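Local structure of mevalonate diphosphate decarboxylase (Legionella pneumophila, 3LTO) at residues A[32-37]-A[156-161]; A[85-90]-A[129-134]; A[181-186]-A[310-315]; A[202-207]-A[242-247]. The protein probably catalyses the ATP-dependent decarboxylation of mevalonate 5-diphosphate to isopentenyl diphosphate, a step of isoprenoid lipid biosynthesis. All coordinates share one frame; numbering follows the deposited sequence.

Contact 1 (A[32-37]-A[156-161]); sequences LSYTLS and APWALW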
# COMPACT_ATOMS: atom_id res chain seq x y z
N LEU A 32 -5.25 -2.93 13.55
CA LEU A 32 -4.39 -2.34 14.57
C LEU A 32 -4.13 -3.37 15.68
O LEU A 32 -5.07 -3.94 16.24
CB LEU A 32 -5.06 -1.11 15.19
CG LEU A 32 -4.34 -0.47 16.36
CD1 LEU A 32 -3.23 0.42 15.85
CD2 LEU A 32 -5.31 0.35 17.17
N SER A 33 -2.86 -3.60 16.00
CA SER A 33 -2.53 -4.58 17.03
C SER A 33 -1.44 -4.13 17.99
O SER A 33 -0.67 -3.21 17.70
CB SER A 33 -2.11 -5.89 16.37
OG SER A 33 -0.95 -5.71 15.58
N TYR A 34 -1.41 -4.78 19.15
CA TYR A 34 -0.41 -4.49 20.17
C TYR A 34 0.64 -5.59 20.04
O TYR A 34 0.30 -6.76 19.93
CB TYR A 34 -1.03 -4.55 21.56
CG TYR A 34 -0.04 -4.18 22.66
CD1 TYR A 34 0.55 -2.93 22.69
CD2 TYR A 34 0.30 -5.10 23.65
CE1 TYR A 34 1.48 -2.59 23.67
CE2 TYR A 34 1.23 -4.78 24.64
CZ TYR A 34 1.81 -3.52 24.64
OH TYR A 34 2.74 -3.19 25.61
N THR A 35 1.92 -5.21 20.05
CA THR A 35 2.97 -6.21 19.93
C THR A 35 3.29 -6.80 21.30
O THR A 35 3.72 -6.09 22.20
CB THR A 35 4.23 -5.59 19.27
OG1 THR A 35 3.86 -4.97 18.03
CG2 THR A 35 5.26 -6.68 18.96
N LEU A 36 3.07 -8.10 21.45
CA LEU A 36 3.32 -8.78 22.72
C LEU A 36 4.77 -9.28 22.75
O LEU A 36 5.04 -10.47 22.56
CB LEU A 36 2.35 -9.95 22.86
CG LEU A 36 0.87 -9.54 22.86
CD1 LEU A 36 -0.02 -10.76 22.66
CD2 LEU A 36 0.54 -8.84 24.16
N SER A 37 5.68 -8.35 23.01
CA SER A 37 7.11 -8.65 23.03
C SER A 37 7.60 -9.80 23.91
O SER A 37 8.71 -10.29 23.71
CB SER A 37 7.87 -7.37 23.37
OG SER A 37 7.75 -6.44 22.31
N ALA A 156 6.59 -2.36 16.73
CA ALA A 156 6.21 -2.29 18.13
C ALA A 156 6.36 -0.84 18.62
O ALA A 156 7.13 -0.07 18.05
CB ALA A 156 7.11 -3.21 18.95
N PRO A 157 5.63 -0.46 19.69
CA PRO A 157 4.69 -1.32 20.42
C PRO A 157 3.31 -1.47 19.76
O PRO A 157 2.54 -2.35 20.13
CB PRO A 157 4.62 -0.65 21.79
CG PRO A 157 4.73 0.79 21.43
CD PRO A 157 5.86 0.79 20.42
N TRP A 158 3.01 -0.61 18.80
CA TRP A 158 1.73 -0.70 18.09
C TRP A 158 1.96 -0.74 16.58
O TRP A 158 2.86 -0.08 16.07
CB TRP A 158 0.83 0.50 18.40
CG TRP A 158 0.42 0.61 19.82
CD1 TRP A 158 1.06 1.29 20.81
CD2 TRP A 158 -0.71 -0.03 20.43
NE1 TRP A 158 0.39 1.11 22.01
CE2 TRP A 158 -0.69 0.31 21.80
CE3 TRP A 158 -1.74 -0.85 19.95
CZ2 TRP A 158 -1.66 -0.15 22.70
CZ3 TRP A 158 -2.70 -1.31 20.84
CH2 TRP A 158 -2.66 -0.96 22.20
N ALA A 159 1.15 -1.52 15.88
CA ALA A 159 1.28 -1.64 14.43
C ALA A 159 -0.03 -1.36 13.72
O ALA A 159 -1.07 -1.89 14.09
CB ALA A 159 1.77 -3.03 14.06
N LEU A 160 0.03 -0.51 12.70
CA LEU A 160 -1.16 -0.19 11.93
C LEU A 160 -0.91 -0.65 10.50
O LEU A 160 0.07 -0.26 9.88
CB LEU A 160 -1.44 1.31 11.94
CG LEU A 160 -2.64 1.75 11.09
CD1 LEU A 160 -3.92 1.17 11.67
CD2 LEU A 160 -2.73 3.26 11.03
N TRP A 161 -1.81 -1.48 10.01
CA TRP A 161 -1.72 -2.03 8.66
C TRP A 161 -2.88 -1.46 7.84
O TRP A 161 -4.05 -1.67 8.16
CB TRP A 161 -1.80 -3.56 8.75
CG TRP A 161 -1.81 -4.32 7.45
CD1 TRP A 161 -1.46 -3.86 6.22
CD2 TRP A 161 -2.17 -5.70 7.27
NE1 TRP A 161 -1.59 -4.86 5.28
CE2 TRP A 161 -2.02 -6.00 5.90
CE3 TRP A 161 -2.60 -6.71 8.14
CZ2 TRP A 161 -2.29 -7.27 5.37
CZ3 TRP A 161 -2.88 -7.97 7.63
CH2 TRP A 161 -2.72 -8.24 6.25
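Trp158 presents one face of its indole to Tyr34, whose CD1 stands 3.5 Å above the indole plane toward its rim, while Trp158 CD2 lies in the plane of the tyrosine ring at its edge. This edge-to-face pair, with planes at 55°, joins neighbouring antiparallel strands, 31-47 and 158-162, in the mixed sheet of the N-terminal, S5-like domain. Tyr34 CB adds a CH-pi contact, 4.1 Å from the centroid of the indole six-membered ring. The tryptophan reaches over its partner strand because its CG stands beside the backbone N, opposite the carbonyl carbon (chi1 -64°), with the indole turned roughly perpendicular at chi2 (91°).

Tyr34 and Trp158 form a non-hydrogen-bonded pair, where side chains on one face can interlock; Leu32 and Leu160 form another on that face. Large apolar groups suit it, since Leu32 and Trp158 also meet Phe223 of helix 208-224, and Leu160 packs on Val309 of the second subunit. The polar ends are satisfied as well, Tyr34 OH by Leu176 N and Trp158 NE1 by Tyr173 O. On the other face sit the small Ser33 and Ala159, whose backbones exchange two bonds: Ser33 N to Ala159 O and Ala159 N to Ser33 O, both 3.1 Å.

Beyond them a cis peptide precedes Pro157, which lacks an N-H but offers its carbonyl to Thr35 N (Thr35 N to Pro157 O, 2.9 Å). Thr35 OG1 bonds to Tyr155 O, while its CB rests 3.7 Å from Ala156 CB.

Contact 2 (A[85-90]-A[129-134]); sequences EYFGYV and TQKPLP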
# COMPACT_ATOMS: atom_id res chain seq x y z
N GLU A 85 13.03 -18.51 -3.31
CA GLU A 85 12.88 -18.07 -4.69
C GLU A 85 13.13 -16.56 -4.77
O GLU A 85 13.70 -16.08 -5.75
CB GLU A 85 11.49 -18.42 -5.21
CG GLU A 85 11.19 -19.91 -5.08
CD GLU A 85 9.81 -20.29 -5.55
OE1 GLU A 85 8.85 -19.51 -5.32
OE2 GLU A 85 9.68 -21.37 -6.15
N TYR A 86 12.71 -15.83 -3.75
CA TYR A 86 12.92 -14.38 -3.74
C TYR A 86 14.42 -14.08 -3.81
O TYR A 86 14.84 -13.13 -4.47
CB TYR A 86 12.33 -13.77 -2.46
CG TYR A 86 12.62 -12.29 -2.27
CD1 TYR A 86 11.96 -11.33 -3.03
CD2 TYR A 86 13.55 -11.86 -1.33
CE1 TYR A 86 12.22 -9.96 -2.86
CE2 TYR A 86 13.82 -10.51 -1.14
CZ TYR A 86 13.16 -9.56 -1.91
OH TYR A 86 13.42 -8.22 -1.71
N PHE A 87 15.22 -14.89 -3.13
CA PHE A 87 16.68 -14.72 -3.13
C PHE A 87 17.35 -15.51 -4.25
O PHE A 87 18.55 -15.41 -4.44
CB PHE A 87 17.26 -15.18 -1.78
CG PHE A 87 17.10 -14.18 -0.67
CD1 PHE A 87 18.12 -13.26 -0.40
CD2 PHE A 87 15.95 -14.17 0.11
CE1 PHE A 87 17.99 -12.35 0.64
CE2 PHE A 87 15.81 -13.26 1.15
CZ PHE A 87 16.83 -12.35 1.42
N GLY A 88 16.56 -16.29 -4.99
CA GLY A 88 17.12 -17.08 -6.08
C GLY A 88 18.02 -18.20 -5.58
O GLY A 88 19.00 -18.56 -6.24
N TYR A 89 17.69 -18.76 -4.43
CA TYR A 89 18.47 -19.84 -3.84
C TYR A 89 17.86 -21.20 -4.12
O TYR A 89 16.64 -21.34 -4.19
CB TYR A 89 18.56 -19.65 -2.33
CG TYR A 89 19.37 -20.71 -1.61
CD1 TYR A 89 20.76 -20.62 -1.54
CD2 TYR A 89 18.74 -21.78 -0.97
CE1 TYR A 89 21.51 -21.55 -0.85
CE2 TYR A 89 19.49 -22.74 -0.26
CZ TYR A 89 20.88 -22.61 -0.21
OH TYR A 89 21.63 -23.51 0.50
N VAL A 90 18.72 -22.20 -4.27
CA VAL A 90 18.26 -23.56 -4.51
C VAL A 90 18.91 -24.46 -3.47
O VAL A 90 20.14 -24.55 -3.40
CB VAL A 90 18.67 -24.06 -5.92
CG1 VAL A 90 18.16 -25.50 -6.12
CG2 VAL A 90 18.08 -23.14 -6.99
N THR A 129 23.65 -16.26 -0.39
CA THR A 129 23.65 -15.75 -1.76
C THR A 129 24.48 -14.48 -1.92
O THR A 129 24.68 -14.01 -3.03
CB THR A 129 22.21 -15.45 -2.22
OG1 THR A 129 21.64 -14.46 -1.35
CG2 THR A 129 21.37 -16.71 -2.17
N GLN A 130 24.94 -13.93 -0.80
CA GLN A 130 25.73 -12.70 -0.80
C GLN A 130 24.91 -11.50 -1.26
O GLN A 130 25.45 -10.57 -1.85
CB GLN A 130 26.98 -12.86 -1.67
CG GLN A 130 28.14 -13.54 -0.96
CD GLN A 130 29.38 -13.68 -1.83
OE1 GLN A 130 29.37 -14.41 -2.83
NE2 GLN A 130 30.45 -12.98 -1.46
N LYS A 131 23.61 -11.55 -1.00
CA LYS A 131 22.71 -10.46 -1.36
C LYS A 131 22.52 -9.62 -0.10
O LYS A 131 22.76 -10.09 1.02
CB LYS A 131 21.35 -11.00 -1.80
CG LYS A 131 21.38 -12.04 -2.91
CD LYS A 131 21.75 -11.45 -4.25
CE LYS A 131 21.61 -12.49 -5.37
NZ LYS A 131 20.20 -12.98 -5.52
N PRO A 132 22.07 -8.37 -0.25
CA PRO A 132 21.87 -7.53 0.94
C PRO A 132 20.65 -8.03 1.71
O PRO A 132 19.73 -8.60 1.12
CB PRO A 132 21.65 -6.15 0.35
CG PRO A 132 20.90 -6.46 -0.92
CD PRO A 132 21.68 -7.64 -1.47
N LEU A 133 20.65 -7.82 3.02
CA LEU A 133 19.53 -8.24 3.84
C LEU A 133 18.37 -7.27 3.58
O LEU A 133 18.57 -6.06 3.52
CB LEU A 133 19.91 -8.18 5.32
CG LEU A 133 18.79 -8.54 6.29
CD1 LEU A 133 18.57 -10.04 6.27
CD2 LEU A 133 19.17 -8.08 7.68
N PRO A 134 17.15 -7.80 3.40
CA PRO A 134 16.00 -6.92 3.14
C PRO A 134 15.66 -6.05 4.35
O PRO A 134 15.84 -6.46 5.50
CB PRO A 134 14.87 -7.91 2.81
CG PRO A 134 15.59 -9.16 2.40
CD PRO A 134 16.75 -9.22 3.34
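Phe87 sets its ring beside residues 129-134, with CG beside the backbone N and opposite the carbonyl carbon (chi1 -79°), while the chain of Lys131, bent near its end at chi4 (62°), curls back to the same residue. The ring therefore meets Pro134, its CZ 3.6 Å from Pro134 CG, and has Lys131 CB at its edge, 4.2 Å from Phe87 CD1. Lys131 NZ donates to Phe87 O at 3.1 Å, from above the carbonyl plane rather than along a lone pair. An ammonium suits this position: carbonyls at the C-terminal end of a helix run short of N-H partners, and the positive charge would probably be favoured by the helix dipole. Gly88, with positive phi, ends that helix in a Schellman motif, a conformation glycine adopts easily.

Thr129 suits its place beside two aromatic residues: its methyl meets Tyr89 (CG2 to Tyr89 CD1, 4.0 Å), while its OG1 is bonded to Leu125 O. Tyr86 lays CE2 over one face of Phe87 and places the same atom 4.2 Å from Pro134 CG. The contact thus joins the end of helix 71-87 to the loop between helices 110-129 and 136-144, with Leu125 against Phe87 and Leu142 against Tyr86.

Contact 3 (A[181-186]-A[310-315]); sequences IVISSQ and GNYDVL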
# COMPACT_ATOMS: atom_id res chain seq x y z
N ILE A 181 -7.25 -15.42 29.54
CA ILE A 181 -8.10 -16.36 30.25
C ILE A 181 -8.26 -17.53 29.30
O ILE A 181 -8.93 -17.44 28.27
CB ILE A 181 -9.47 -15.75 30.56
CG1 ILE A 181 -9.30 -14.57 31.52
CG2 ILE A 181 -10.40 -16.81 31.14
CD1 ILE A 181 -10.47 -13.62 31.56
N VAL A 182 -7.61 -18.64 29.64
CA VAL A 182 -7.64 -19.83 28.82
C VAL A 182 -8.91 -20.64 29.00
O VAL A 182 -9.15 -21.19 30.08
CB VAL A 182 -6.45 -20.73 29.13
CG1 VAL A 182 -6.42 -21.92 28.17
CG2 VAL A 182 -5.17 -19.93 29.05
N ILE A 183 -9.72 -20.71 27.95
CA ILE A 183 -10.95 -21.48 27.99
C ILE A 183 -10.73 -22.68 27.07
O ILE A 183 -10.56 -22.53 25.86
CB ILE A 183 -12.14 -20.63 27.51
CG1 ILE A 183 -12.40 -19.51 28.52
CG2 ILE A 183 -13.36 -21.50 27.33
CD1 ILE A 183 -13.53 -18.58 28.14
N SER A 184 -10.70 -23.87 27.67
CA SER A 184 -10.47 -25.11 26.93
C SER A 184 -11.31 -25.28 25.66
O SER A 184 -12.50 -24.98 25.64
CB SER A 184 -10.68 -26.31 27.86
OG SER A 184 -9.81 -26.23 28.98
N SER A 185 -10.66 -25.76 24.61
CA SER A 185 -11.34 -25.96 23.33
C SER A 185 -12.31 -27.13 23.34
O SER A 185 -12.17 -28.07 24.12
CB SER A 185 -10.32 -26.19 22.20
OG SER A 185 -9.58 -25.01 21.92
N GLN A 186 -13.29 -27.05 22.45
CA GLN A 186 -14.28 -28.11 22.30
C GLN A 186 -13.74 -29.00 21.18
O GLN A 186 -13.02 -28.54 20.30
CB GLN A 186 -15.62 -27.52 21.89
CG GLN A 186 -16.16 -26.49 22.85
CD GLN A 186 -17.08 -25.49 22.18
OE1 GLN A 186 -18.14 -25.85 21.67
NE2 GLN A 186 -16.66 -24.22 22.16
N GLY A 310 -9.41 -19.80 40.78
CA GLY A 310 -10.38 -20.82 41.14
C GLY A 310 -11.48 -21.03 40.11
O GLY A 310 -12.28 -21.96 40.25
N ASN A 311 -11.52 -20.19 39.09
CA ASN A 311 -12.55 -20.31 38.06
C ASN A 311 -12.01 -20.55 36.66
O ASN A 311 -12.56 -21.35 35.91
CB ASN A 311 -13.41 -19.05 38.05
CG ASN A 311 -13.98 -18.74 39.40
OD1 ASN A 311 -14.49 -19.63 40.09
ND2 ASN A 311 -13.89 -17.47 39.80
N TYR A 312 -10.94 -19.84 36.31
CA TYR A 312 -10.34 -19.99 34.99
C TYR A 312 -8.84 -20.00 35.10
O TYR A 312 -8.27 -19.41 36.02
CB TYR A 312 -10.73 -18.83 34.07
CG TYR A 312 -12.22 -18.60 33.92
CD1 TYR A 312 -12.93 -17.90 34.90
CD2 TYR A 312 -12.91 -19.06 32.81
CE1 TYR A 312 -14.30 -17.69 34.77
CE2 TYR A 312 -14.27 -18.85 32.66
CZ TYR A 312 -14.96 -18.16 33.64
OH TYR A 312 -16.32 -17.96 33.50
N ASP A 313 -8.18 -20.68 34.16
CA ASP A 313 -6.73 -20.69 34.16
C ASP A 313 -6.35 -19.37 33.52
O ASP A 313 -7.05 -18.90 32.62
CB ASP A 313 -6.17 -21.85 33.33
CG ASP A 313 -6.27 -23.18 34.05
OD1 ASP A 313 -6.02 -23.22 35.28
OD2 ASP A 313 -6.57 -24.19 33.38
N VAL A 314 -5.26 -18.77 33.99
CA VAL A 314 -4.80 -17.49 33.45
C VAL A 314 -3.33 -17.53 33.09
O VAL A 314 -2.52 -18.11 33.81
CB VAL A 314 -4.99 -16.36 34.47
CG1 VAL A 314 -4.66 -15.03 33.83
CG2 VAL A 314 -6.41 -16.36 35.00
N LEU A 315 -2.98 -16.92 31.96
CA LEU A 315 -1.59 -16.85 31.53
C LEU A 315 -1.10 -15.42 31.61
O LEU A 315 -1.92 -14.50 31.40
CB LEU A 315 -1.45 -17.35 30.09
CG LEU A 315 -0.83 -18.75 30.01
CD1 LEU A 315 -1.91 -19.76 29.67
CD2 LEU A 315 0.28 -18.76 28.96
O HOH W 1 -10.18 -21.59 32.38
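Tyr312 offers a shallow hollow, formed where its CB meets the ring, and the CG2 branch of Ile181 settles into it, 3.6 Å from Tyr312 CB and 3.8 Å from Tyr312 CD2. CG2 can do so because it stands opposite the backbone N, with CG1 taking the place beside that N (chi1 -65°). From two residues further on, Ile183 brings CG1 to the same ring atom, Tyr312 CD2, at 4.3 Å. Two beta-branched residues thus make a broad apolar bump for the tyrosine to lie against, while Tyr312 OH reaches beyond them to Asn259 O.

Val182, alternating to the other face, approaches Leu315 with CG2. The separation from Leu315 CD1, 3.3 Å, is tighter than normal carbon packing, and the leucine has unusual torsions at the last modelled residue, so this detail is doubtful.

Between the backbones, Val182 N donates to Asp313 O at 3.0 Å. On the other side of the same pair a water takes the place of a second direct bond: it donates to Val182 O (2.6 Å) and accepts from Asp313 N (2.8 Å).

The short, weakly bonded strand 313-314, held also by a backbone bond between Leu315 and Val180, thus lies at the edge of the antiparallel sheet in the C-terminal, GHMP-type domain, beside 177-182, whose other flank carries 288-292. Helix 258-274 supplies Ile263 against both Ile181 and Tyr312, and helix 297-308 packs Leu308 on Ile181 and Val314.

Contact 4 (A[202-207]-A[242-247]); sequences SPFYET and MHQLFK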
# COMPACT_ATOMS: atom_id res chain seq x y z
N SER A 202 -22.03 -15.25 6.32
CA SER A 202 -22.80 -14.44 7.25
C SER A 202 -23.38 -13.24 6.50
O SER A 202 -22.73 -12.69 5.61
CB SER A 202 -21.92 -13.93 8.39
OG SER A 202 -22.65 -13.01 9.17
N PRO A 203 -24.60 -12.83 6.85
CA PRO A 203 -25.24 -11.69 6.19
C PRO A 203 -24.55 -10.38 6.55
O PRO A 203 -24.72 -9.37 5.87
CB PRO A 203 -26.67 -11.72 6.73
CG PRO A 203 -26.86 -13.12 7.17
CD PRO A 203 -25.54 -13.48 7.78
N PHE A 204 -23.77 -10.40 7.62
CA PHE A 204 -23.08 -9.20 8.08
C PHE A 204 -21.64 -9.11 7.57
O PHE A 204 -20.96 -8.11 7.80
CB PHE A 204 -23.08 -9.15 9.61
CG PHE A 204 -24.45 -9.34 10.22
CD1 PHE A 204 -25.52 -8.54 9.83
CD2 PHE A 204 -24.66 -10.31 11.20
CE1 PHE A 204 -26.78 -8.71 10.40
CE2 PHE A 204 -25.92 -10.48 11.78
CZ PHE A 204 -26.98 -9.68 11.38
N TYR A 205 -21.19 -10.15 6.88
CA TYR A 205 -19.83 -10.17 6.36
C TYR A 205 -19.58 -9.06 5.35
O TYR A 205 -18.58 -8.34 5.42
CB TYR A 205 -19.54 -11.53 5.73
CG TYR A 205 -18.22 -11.62 5.01
CD1 TYR A 205 -18.10 -11.25 3.67
CD2 TYR A 205 -17.07 -12.07 5.67
CE1 TYR A 205 -16.89 -11.32 3.01
CE2 TYR A 205 -15.85 -12.15 5.01
CZ TYR A 205 -15.77 -11.78 3.68
OH TYR A 205 -14.57 -11.85 3.02
N GLU A 206 -20.49 -8.93 4.40
CA GLU A 206 -20.42 -7.92 3.35
C GLU A 206 -20.13 -6.51 3.86
O GLU A 206 -19.38 -5.76 3.23
CB GLU A 206 -21.75 -7.91 2.59
CG GLU A 206 -22.95 -7.76 3.54
CD GLU A 206 -24.29 -7.92 2.84
OE1 GLU A 206 -24.63 -7.05 2.01
OE2 GLU A 206 -25.00 -8.91 3.12
N THR A 207 -20.72 -6.17 5.00
CA THR A 207 -20.57 -4.85 5.61
C THR A 207 -19.55 -4.79 6.76
O THR A 207 -19.41 -3.76 7.43
CB THR A 207 -21.92 -4.37 6.16
OG1 THR A 207 -22.42 -5.35 7.08
CG2 THR A 207 -22.94 -4.18 5.02
N MSE A 242 -17.04 -9.69 15.07
CA MSE A 242 -16.43 -10.83 14.41
C MSE A 242 -17.06 -12.14 14.85
O MSE A 242 -17.45 -12.95 14.02
CB MSE A 242 -14.92 -10.88 14.67
CG MSE A 242 -14.24 -12.10 14.07
SE MSE A 242 -12.31 -12.02 14.07
CE MSE A 242 -11.98 -12.53 15.88
N HIS A 243 -17.16 -12.37 16.16
CA HIS A 243 -17.73 -13.61 16.64
C HIS A 243 -19.18 -13.81 16.21
O HIS A 243 -19.60 -14.93 16.01
CB HIS A 243 -17.56 -13.74 18.16
CG HIS A 243 -16.18 -14.16 18.55
ND1 HIS A 243 -15.86 -15.46 18.88
CD2 HIS A 243 -15.01 -13.47 18.56
CE1 HIS A 243 -14.55 -15.56 19.07
NE2 HIS A 243 -14.02 -14.36 18.89
N GLN A 244 -19.93 -12.73 16.06
CA GLN A 244 -21.31 -12.87 15.61
C GLN A 244 -21.28 -13.44 14.19
O GLN A 244 -22.20 -14.15 13.78
CB GLN A 244 -22.03 -11.52 15.60
CG GLN A 244 -23.39 -11.58 14.92
CD GLN A 244 -24.25 -10.35 15.17
OE1 GLN A 244 -25.31 -10.44 15.81
NE2 GLN A 244 -23.81 -9.19 14.68
N LEU A 245 -20.22 -13.12 13.44
CA LEU A 245 -20.08 -13.62 12.07
C LEU A 245 -20.03 -15.15 12.07
O LEU A 245 -20.66 -15.79 11.24
CB LEU A 245 -18.80 -13.07 11.44
CG LEU A 245 -18.86 -11.95 10.40
CD1 LEU A 245 -19.88 -10.89 10.77
CD2 LEU A 245 -17.46 -11.35 10.27
N PHE A 246 -19.29 -15.72 13.01
CA PHE A 246 -19.19 -17.17 13.09
C PHE A 246 -20.55 -17.84 13.32
O PHE A 246 -20.90 -18.81 12.65
CB PHE A 246 -18.23 -17.60 14.21
CG PHE A 246 -16.89 -16.89 14.20
CD1 PHE A 246 -16.20 -16.69 13.02
CD2 PHE A 246 -16.30 -16.47 15.40
CE1 PHE A 246 -14.94 -16.07 13.02
CE2 PHE A 246 -15.05 -15.85 15.41
CZ PHE A 246 -14.36 -15.65 14.21
N LYS A 247 -21.34 -17.30 14.24
CA LYS A 247 -22.63 -17.91 14.54
C LYS A 247 -23.79 -17.53 13.62
O LYS A 247 -24.91 -18.03 13.79
CB LYS A 247 -23.03 -17.64 15.99
CG LYS A 247 -23.43 -16.21 16.30
CD LYS A 247 -23.88 -16.07 17.75
CE LYS A 247 -24.46 -14.69 18.03
NZ LYS A 247 -24.73 -14.49 19.47
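Leu245 rests its CD1 against both Ser202 and Phe204, 3.8 Å from Ser202 OG and 3.8 Å from Phe204 CB, so that an ST turn beginning at Ser202 packs against the last turns of helix 228-247 in the GHMP-type C-terminal domain. A branched leucine suits the spot, reaching from the helix to the turn and also touching Val199, Arg208 and Arg211. Ser202 is small enough to come close to the helix backbone, with CB 3.6 Å from Leu245 O. Beside them the ring of Phe204 meets the amide of Gln244 obliquely, their planes 33° apart, with CD2 3.8 Å from Gln244 NE2. The glutamine reaches it as an extended chain, with CG opposite its backbone N (chi1 170°). These meetings are all van der Waals; no hydrogen bond links the two segments directly.

What positions them is a second shell of polar bonds. Ser202 OG accepts from Phe204 N at 3.2 Å, the bond that defines the ST turn, and also bonds to Thr248 OG1. Because Thr248 OG1 bonds to Gln244 O in turn, it ties the turn indirectly to the helix. Arg211, in helix 208-224, grips both Phe204 O and Thr207 OG1. Apart from this shell, Tyr205, next along the loop, makes a cation-pi contact with Lys19. The hydroxyl of Thr207 itself donates to Phe204 O, OG1 to O 3.2 Å, from above the carbonyl plane.

How the contacts relate
From the N terminus, strand 31-47 supplies the first half of contact 1, which closes only when the chain returns on strand 158-162. Within that long excursion lies contact 2, joining the end of helix 71-87 to the loop after helix 110-129. Past these, strand 177-182 opens contact 3, which the final residues close. Contact 4 falls wholly within this second, largely helical excursion and joins the loop before helix 208-224 to the end of helix 228-247. None of the loops cross: two nested pairs follow in series, one pair in each family domain. Contacts 2 and 3 lie on opposite sides of the chain's centre, about 44 Å apart between their own centres.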